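Local coordinates for protein lipolytic enzyme (PDB 2VPT) that hydrolyses acetyl esters of xylan, as the catalytic domain of a cellulosomal family 3 carbohydrate esterase, at residues K7-G12 / H82-V87; W78-N83 / T116-V121; V159-I164 / K185-I190. All coordinates share one frame; numbering follows the deposited sequence.

Interactions 1 and 2 adjoin, and interaction 3 lies on the opposite side of the chain's centre. Interaction 1 joins two parallel strands of the sheet. Interaction 2 lies beside it, centres about 8 Å apart, and shares His82 and Asn83. Pro84 CD packs on Leu79 O at 3.7 Å where they meet. The centre of interaction 3 is about 19 Å from that of interaction 1. The Lys7 side chain is about 7 Å from the bound calcium ion. Strand 5-12 leads to Ser14, and the link between the segments of interaction 3 holds Asp175 and His178. These three have the geometry of a catalytic triad, probably the active site of this SGNH hydrolase.

Interaction 1 (K7-G12 / H82-V87); sequences KIMPVG and HNPDVV
Ile8 pairs with Val86 and Met9 with Val87, in parallel, joining strands 5-12 and 86-90 in the central sheet of the SGNH hydrolase alpha/beta/alpha fold. Lys7 O takes two donors. Val86 N reaches it nearly in line with the carbonyl at 3.1 Å, and Asp85 N comes in at 2.8 Å on a more bent path, with an N-H...O angle of 131°. Lys7 N is satisfied by a side chain: Asp85 OD2 accepts from it at 2.9 Å in a nearly straight bond of 171°. The carboxylate uses the anti side of that oxygen. It gets there because CG of Asp85 lies beside its own backbone N (chi1 -58°). The other oxygen, OD1, has a long, weak ion pair with Lys4. Further along, Met9 N donates to Val86 O at 2.9 Å. Ile8 makes its backbone bonds to Asp43, on strand 41-44, and to Val45 just after it. Asp43 is also a calcium ligand. The Lys7 chain runs out extended past the end of helix 68-82, and one water accepts from NZ and donates to His82 O. NE2 of His82 is bonded to Ser47 OG. Ile8 and Val86 lie side by side on one sheet face. Met9, a selenomethionine, and Val87 point to the other, where Leu79 and Trp78 of helix 68-82 pack. Val11 CG2 meets Val87 CG1 at 3.9 Å, and Met9 CB rests on Pro84 CB at 3.8 Å.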
# COMPACT_ATOMS: atom_id res chain seq x y z
N LYS A 7 -13.67 13.57 -10.73
CA LYS A 7 -12.36 12.97 -10.49
C LYS A 7 -11.74 13.62 -9.26
O LYS A 7 -11.55 14.84 -9.22
CB LYS A 7 -11.43 13.15 -11.68
CG LYS A 7 -11.83 12.33 -12.90
CD LYS A 7 -10.86 12.52 -14.06
CE LYS A 7 -11.14 11.55 -15.19
NZ LYS A 7 -10.13 11.62 -16.29
N ILE A 8 -11.46 12.81 -8.25
CA ILE A 8 -10.91 13.26 -6.99
C ILE A 8 -9.57 12.58 -6.78
O ILE A 8 -9.48 11.36 -6.85
CB ILE A 8 -11.82 12.91 -5.79
CG1 ILE A 8 -13.22 13.52 -5.98
CG2 ILE A 8 -11.16 13.41 -4.51
CD1 ILE A 8 -14.24 13.17 -4.89
N MSE A 9 -8.52 13.36 -6.53
CA MSE A 9 -7.20 12.81 -6.26
C MSE A 9 -6.88 12.93 -4.78
O MSE A 9 -6.62 14.03 -4.28
CB MSE A 9 -6.13 13.54 -7.06
CG MSE A 9 -4.76 12.88 -6.92
SE MSE A 9 -3.38 13.83 -7.84
CE MSE A 9 -3.64 13.33 -8.88
N PRO A 10 -6.88 11.80 -4.06
CA PRO A 10 -6.41 11.83 -2.67
C PRO A 10 -4.89 11.89 -2.61
O PRO A 10 -4.23 10.97 -3.09
CB PRO A 10 -6.93 10.50 -2.09
CG PRO A 10 -7.87 9.96 -3.11
CD PRO A 10 -7.37 10.46 -4.42
N VAL A 11 -4.35 12.96 -2.05
CA VAL A 11 -2.91 13.19 -1.99
C VAL A 11 -2.51 13.23 -0.51
O VAL A 11 -3.07 13.98 0.27
CB VAL A 11 -2.51 14.52 -2.64
CG1 VAL A 11 -1.01 14.76 -2.49
CG2 VAL A 11 -2.89 14.53 -4.08
N GLY A 12 -1.53 12.42 -0.11
CA GLY A 12 -1.10 12.47 1.26
C GLY A 12 0.01 11.51 1.58
O GLY A 12 0.77 11.08 0.69
N HIS A 82 -3.34 13.01 -14.20
CA HIS A 82 -4.67 12.55 -13.78
C HIS A 82 -5.77 13.60 -13.92
O HIS A 82 -6.95 13.25 -13.90
CB HIS A 82 -4.61 12.02 -12.35
CG HIS A 82 -3.69 10.85 -12.21
ND1 HIS A 82 -3.98 9.62 -12.76
CD2 HIS A 82 -2.47 10.73 -11.64
CE1 HIS A 82 -2.98 8.79 -12.51
NE2 HIS A 82 -2.05 9.44 -11.84
N ASN A 83 -5.38 14.86 -14.06
CA ASN A 83 -6.31 15.97 -14.28
C ASN A 83 -7.56 15.91 -13.39
O ASN A 83 -8.68 15.94 -13.86
CB ASN A 83 -6.69 16.07 -15.77
CG ASN A 83 -7.34 17.39 -16.11
OD1 ASN A 83 -7.04 18.43 -15.52
ND2 ASN A 83 -8.26 17.35 -17.07
N PRO A 84 -7.36 15.87 -12.07
CA PRO A 84 -8.50 15.77 -11.19
C PRO A 84 -9.33 17.06 -11.14
O PRO A 84 -8.79 18.14 -11.34
CB PRO A 84 -7.85 15.56 -9.82
CG PRO A 84 -6.52 16.21 -9.95
CD PRO A 84 -6.09 15.95 -11.33
N ASP A 85 -10.60 16.91 -10.84
CA ASP A 85 -11.48 18.05 -10.57
C ASP A 85 -11.29 18.57 -9.15
O ASP A 85 -11.42 19.77 -8.88
CB ASP A 85 -12.94 17.64 -10.78
CG ASP A 85 -13.20 17.14 -12.18
OD1 ASP A 85 -12.93 17.91 -13.12
OD2 ASP A 85 -13.64 15.99 -12.33
N VAL A 86 -10.93 17.67 -8.24
CA VAL A 86 -10.84 17.94 -6.82
C VAL A 86 -9.60 17.22 -6.29
O VAL A 86 -9.30 16.10 -6.72
CB VAL A 86 -12.09 17.39 -6.07
CG1 VAL A 86 -12.00 17.62 -4.57
CG2 VAL A 86 -13.38 18.02 -6.61
N VAL A 87 -8.90 17.87 -5.37
CA VAL A 87 -7.78 17.27 -4.65
C VAL A 87 -8.12 17.26 -3.17
O VAL A 87 -8.56 18.27 -2.63
CB VAL A 87 -6.47 18.06 -4.90
CG1 VAL A 87 -5.35 17.57 -3.98
CG2 VAL A 87 -6.08 17.95 -6.35
O HOH W 1 -7.78 10.77 -14.88

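Interaction 2 (W78-N83 / T116-V121); sequences WLNTHN and TVKPNV
Lys118 reaches across from the end of helix 104-117 to Asn83, which follows helix 68-82. Its NZ donates to Asn83 OD1 at 3.0 Å. The ammonium group sits above the plane of that carbonyl, 56° out of it, and so not on a lone pair. A water accepts from NZ at 2.8 Å and donates to Asn80 O. The methylene CE passes 3.5 Å from Leu79 O. NZ lies near the C-terminal end of helix 68-82, a setting likely to favour its positive charge. Nearer its root the lysine is apolar: CG packs on Leu79 CB at 4.0 Å. Val117 CG1 meets the same CB at 4.1 Å, and Leu79 CD1 touches Val117 CB. A second water bridges the helix ends, accepting from Asn80 ND2 and donating to Val117 O. Lys118 bends at chi2 (-65°), then runs extended. It crosses the Asn80 side chain at a slant, with CE 3.6 Å from Asn80 ND2, and meets the Asn83 side chain at about a right angle. In the next shell, Asn83 N bonds Leu79 O, and the positive phi of Asn83 ends the helix. A chi1 of -165° swings the Asn83 amide out to Lys118 NZ. On the other side, Lys118 begins a type I beta turn closed by Val121 N to Lys118 O at 3.1 Å. Leu79 is backed by Pro84. The contact joins the C-terminal ends of two helices just before strands 86-90 and 122-126, typical of neighbouring helices within one layer of an alpha/beta/alpha sandwich.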
# COMPACT_ATOMS: atom_id res chain seq x y z
N TRP A 78 1.65 14.54 -11.28
CA TRP A 78 0.43 13.81 -10.92
C TRP A 78 -0.80 14.57 -11.40
O TRP A 78 -1.73 13.99 -11.95
CB TRP A 78 0.36 13.62 -9.41
CG TRP A 78 1.51 12.87 -8.81
CD1 TRP A 78 2.40 12.07 -9.46
CD2 TRP A 78 1.86 12.84 -7.44
NE1 TRP A 78 3.31 11.57 -8.57
CE2 TRP A 78 2.98 12.00 -7.31
CE3 TRP A 78 1.31 13.41 -6.30
CZ2 TRP A 78 3.59 11.75 -6.09
CZ3 TRP A 78 1.93 13.16 -5.08
CH2 TRP A 78 3.05 12.34 -4.99
N LEU A 79 -0.83 15.88 -11.17
CA LEU A 79 -1.94 16.71 -11.63
C LEU A 79 -2.10 16.67 -13.14
O LEU A 79 -3.22 16.60 -13.64
CB LEU A 79 -1.72 18.15 -11.16
CG LEU A 79 -1.89 18.38 -9.65
CD1 LEU A 79 -1.35 19.75 -9.22
CD2 LEU A 79 -3.35 18.26 -9.27
N ASN A 80 -0.99 16.77 -13.86
CA ASN A 80 -1.07 16.75 -15.32
C ASN A 80 -1.49 15.38 -15.85
O ASN A 80 -2.24 15.29 -16.81
CB ASN A 80 0.25 17.21 -15.94
CG ASN A 80 0.46 18.72 -15.82
OD1 ASN A 80 1.60 19.19 -15.66
ND2 ASN A 80 -0.63 19.48 -15.89
N THR A 81 -1.02 14.31 -15.20
CA THR A 81 -1.36 12.96 -15.61
C THR A 81 -2.83 12.63 -15.37
O THR A 81 -3.50 12.07 -16.24
CB THR A 81 -0.48 11.94 -14.88
OG1 THR A 81 0.89 12.12 -15.28
CG2 THR A 81 -0.90 10.51 -15.20
N HIS A 82 -3.34 13.01 -14.20
CA HIS A 82 -4.67 12.55 -13.78
C HIS A 82 -5.77 13.60 -13.92
O HIS A 82 -6.95 13.25 -13.90
CB HIS A 82 -4.61 12.02 -12.35
CG HIS A 82 -3.69 10.85 -12.21
ND1 HIS A 82 -3.98 9.62 -12.76
CD2 HIS A 82 -2.47 10.73 -11.64
CE1 HIS A 82 -2.98 8.79 -12.51
NE2 HIS A 82 -2.05 9.44 -11.84
N ASN A 83 -5.38 14.86 -14.06
CA ASN A 83 -6.31 15.97 -14.28
C ASN A 83 -7.56 15.91 -13.39
O ASN A 83 -8.68 15.94 -13.86
CB ASN A 83 -6.69 16.07 -15.77
CG ASN A 83 -7.34 17.39 -16.11
OD1 ASN A 83 -7.04 18.43 -15.52
ND2 ASN A 83 -8.26 17.35 -17.07
N THR A 116 -1.40 26.93 -9.27
CA THR A 116 -0.58 27.40 -10.40
C THR A 116 -0.67 26.40 -11.56
O THR A 116 -0.86 26.79 -12.70
CB THR A 116 0.88 27.64 -9.97
OG1 THR A 116 0.92 28.64 -8.94
CG2 THR A 116 1.74 28.09 -11.15
N VAL A 117 -0.59 25.11 -11.25
CA VAL A 117 -0.65 24.06 -12.25
C VAL A 117 -2.07 23.79 -12.74
O VAL A 117 -2.29 23.56 -13.93
CB VAL A 117 -0.05 22.74 -11.71
CG1 VAL A 117 -0.21 21.62 -12.74
CG2 VAL A 117 1.41 22.94 -11.32
N LYS A 118 -3.04 23.81 -11.83
CA LYS A 118 -4.45 23.56 -12.16
C LYS A 118 -5.36 24.65 -11.56
O LYS A 118 -5.98 24.47 -10.53
CB LYS A 118 -4.87 22.16 -11.69
CG LYS A 118 -4.17 21.04 -12.46
CD LYS A 118 -4.54 21.02 -13.95
CE LYS A 118 -4.00 19.80 -14.67
NZ LYS A 118 -4.40 19.79 -16.10
N PRO A 119 -5.42 25.82 -12.23
CA PRO A 119 -6.15 26.97 -11.70
C PRO A 119 -7.62 26.74 -11.38
O PRO A 119 -8.16 27.43 -10.51
CB PRO A 119 -6.02 28.02 -12.81
CG PRO A 119 -4.89 27.62 -13.60
CD PRO A 119 -4.73 26.14 -13.49
N ASN A 120 -8.25 25.78 -12.06
CA ASN A 120 -9.68 25.52 -11.88
C ASN A 120 -10.02 24.40 -10.90
O ASN A 120 -11.19 24.06 -10.71
CB ASN A 120 -10.33 25.25 -13.24
CG ASN A 120 -10.34 26.48 -14.13
OD1 ASN A 120 -10.46 27.60 -13.65
ND2 ASN A 120 -10.20 26.26 -15.42
N VAL A 121 -8.99 23.85 -10.26
CA VAL A 121 -9.20 22.75 -9.33
C VAL A 121 -9.88 23.24 -8.05
O VAL A 121 -9.79 24.42 -7.69
CB VAL A 121 -7.87 22.03 -9.01
CG1 VAL A 121 -7.06 22.78 -7.94
CG2 VAL A 121 -8.13 20.59 -8.58
O HOH W 2 -3.94 17.45 -17.48
O HOH W 3 -1.25 22.18 -16.13

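Interaction 3 (V159-I164 / K185-I190); sequences VKLSEI and KKIANI
Ile190 packs against the backbone and side chains of segment 159-164. Its CB lies 3.8 Å from Leu161 CD2. The branch CG2 touches that same methyl and comes to 3.5 Å from Lys160 O. Val159 CG1 is a looser neighbour of CG2. The other branch leaves beside the backbone N (chi1 -60°) and carries CD1 under the short 3-10 turn. There CD1 meets Leu161 O, lies 3.6 Å from Ile164 N and 3.8 Å from Ile164 CB, and touches Glu163 CG. In the SGNH hydrolase fold of this domain, this is where the long final helix, 181-203, covers the loop leaving strand 156-159. One helical turn earlier Ile187 packs beside it. Its CD1 lies 3.9 Å from Leu161 CB and 4.0 Å from Ile164 CD1. The Ile164 chain, with CG1 anti to its backbone N (chi1 -173°), reaches over to Lys186 CB at 3.7 Å and crosses the lysine at about a right angle. Lys186 then runs on extended, and its NZ bonds to Gln165 O and makes a salt bridge with Asp171. Glu163 ends in a hydrogen bond to Tyr194 OH and a salt bridge to Lys193.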
# COMPACT_ATOMS: atom_id res chain seq x y z
N VAL A 159 -10.74 20.94 6.06
CA VAL A 159 -11.42 19.75 6.55
C VAL A 159 -10.86 19.45 7.93
O VAL A 159 -9.70 19.04 8.09
CB VAL A 159 -11.22 18.56 5.60
CG1 VAL A 159 -11.88 17.30 6.17
CG2 VAL A 159 -11.75 18.91 4.20
N LYS A 160 -11.68 19.69 8.95
CA LYS A 160 -11.22 19.57 10.33
C LYS A 160 -11.30 18.14 10.84
O LYS A 160 -12.13 17.80 11.69
CB LYS A 160 -12.05 20.51 11.23
CG LYS A 160 -11.45 20.69 12.61
CD LYS A 160 -12.22 21.72 13.44
CE LYS A 160 -11.94 21.58 14.91
NZ LYS A 160 -12.42 22.78 15.65
N LEU A 161 -10.41 17.28 10.35
CA LEU A 161 -10.34 15.92 10.85
C LEU A 161 -10.06 15.84 12.35
O LEU A 161 -10.42 14.86 13.02
CB LEU A 161 -9.29 15.10 10.07
CG LEU A 161 -9.53 14.99 8.56
CD1 LEU A 161 -8.46 14.14 7.91
CD2 LEU A 161 -10.92 14.44 8.25
N SER A 162 -9.44 16.89 12.89
CA SER A 162 -9.17 16.93 14.33
C SER A 162 -10.42 17.03 15.21
O SER A 162 -10.30 16.85 16.43
CB SER A 162 -8.24 18.09 14.67
OG SER A 162 -8.80 19.34 14.31
N GLU A 163 -11.58 17.27 14.61
CA GLU A 163 -12.85 17.27 15.36
C GLU A 163 -13.36 15.86 15.66
O GLU A 163 -14.37 15.69 16.36
CB GLU A 163 -13.91 18.11 14.63
CG GLU A 163 -14.71 17.36 13.57
CD GLU A 163 -15.67 18.25 12.82
OE1 GLU A 163 -15.46 19.48 12.77
OE2 GLU A 163 -16.64 17.70 12.26
N ILE A 164 -12.67 14.84 15.13
CA ILE A 164 -12.94 13.45 15.47
C ILE A 164 -13.16 13.28 16.97
O ILE A 164 -12.43 13.84 17.79
CB ILE A 164 -11.79 12.52 14.95
CG1 ILE A 164 -12.14 11.04 15.16
CG2 ILE A 164 -10.46 12.88 15.63
CD1 ILE A 164 -11.22 10.09 14.39
N LYS A 185 -13.10 5.08 9.39
CA LYS A 185 -14.51 5.35 9.13
C LYS A 185 -14.95 6.68 9.72
O LYS A 185 -15.64 7.44 9.07
CB LYS A 185 -15.39 4.22 9.69
CG LYS A 185 -15.50 3.02 8.80
CD LYS A 185 -16.47 2.01 9.38
CE LYS A 185 -17.87 2.55 9.58
NZ LYS A 185 -18.79 1.43 9.96
N LYS A 186 -14.51 6.97 10.94
CA LYS A 186 -14.78 8.29 11.53
C LYS A 186 -14.21 9.42 10.67
O LYS A 186 -14.84 10.44 10.45
CB LYS A 186 -14.21 8.38 12.94
CG LYS A 186 -14.92 7.51 13.99
CD LYS A 186 -14.30 7.76 15.38
CE LYS A 186 -14.89 6.89 16.48
NZ LYS A 186 -14.33 7.27 17.80
N ILE A 187 -12.98 9.22 10.18
CA ILE A 187 -12.35 10.22 9.33
C ILE A 187 -13.11 10.41 8.02
O ILE A 187 -13.36 11.52 7.59
CB ILE A 187 -10.87 9.82 9.07
CG1 ILE A 187 -10.04 9.95 10.36
CG2 ILE A 187 -10.26 10.61 7.91
CD1 ILE A 187 -9.82 11.36 10.84
N ALA A 188 -13.54 9.30 7.41
CA ALA A 188 -14.36 9.37 6.20
C ALA A 188 -15.62 10.20 6.41
O ALA A 188 -16.02 10.97 5.55
CB ALA A 188 -14.74 7.97 5.75
N ASN A 189 -16.25 10.03 7.57
CA ASN A 189 -17.46 10.81 7.87
C ASN A 189 -17.22 12.30 7.97
O ASN A 189 -18.07 13.09 7.57
CB ASN A 189 -18.20 10.21 9.06
CG ASN A 189 -19.06 9.02 8.64
OD1 ASN A 189 -18.61 7.89 8.62
ND2 ASN A 189 -20.28 9.30 8.21
N ILE A 190 -16.03 12.69 8.44
CA ILE A 190 -15.68 14.10 8.53
C ILE A 190 -15.35 14.65 7.13
O ILE A 190 -15.79 15.73 6.77
CB ILE A 190 -14.54 14.35 9.53
CG1 ILE A 190 -14.94 13.87 10.93
CG2 ILE A 190 -14.16 15.83 9.55
CD1 ILE A 190 -13.79 13.74 11.90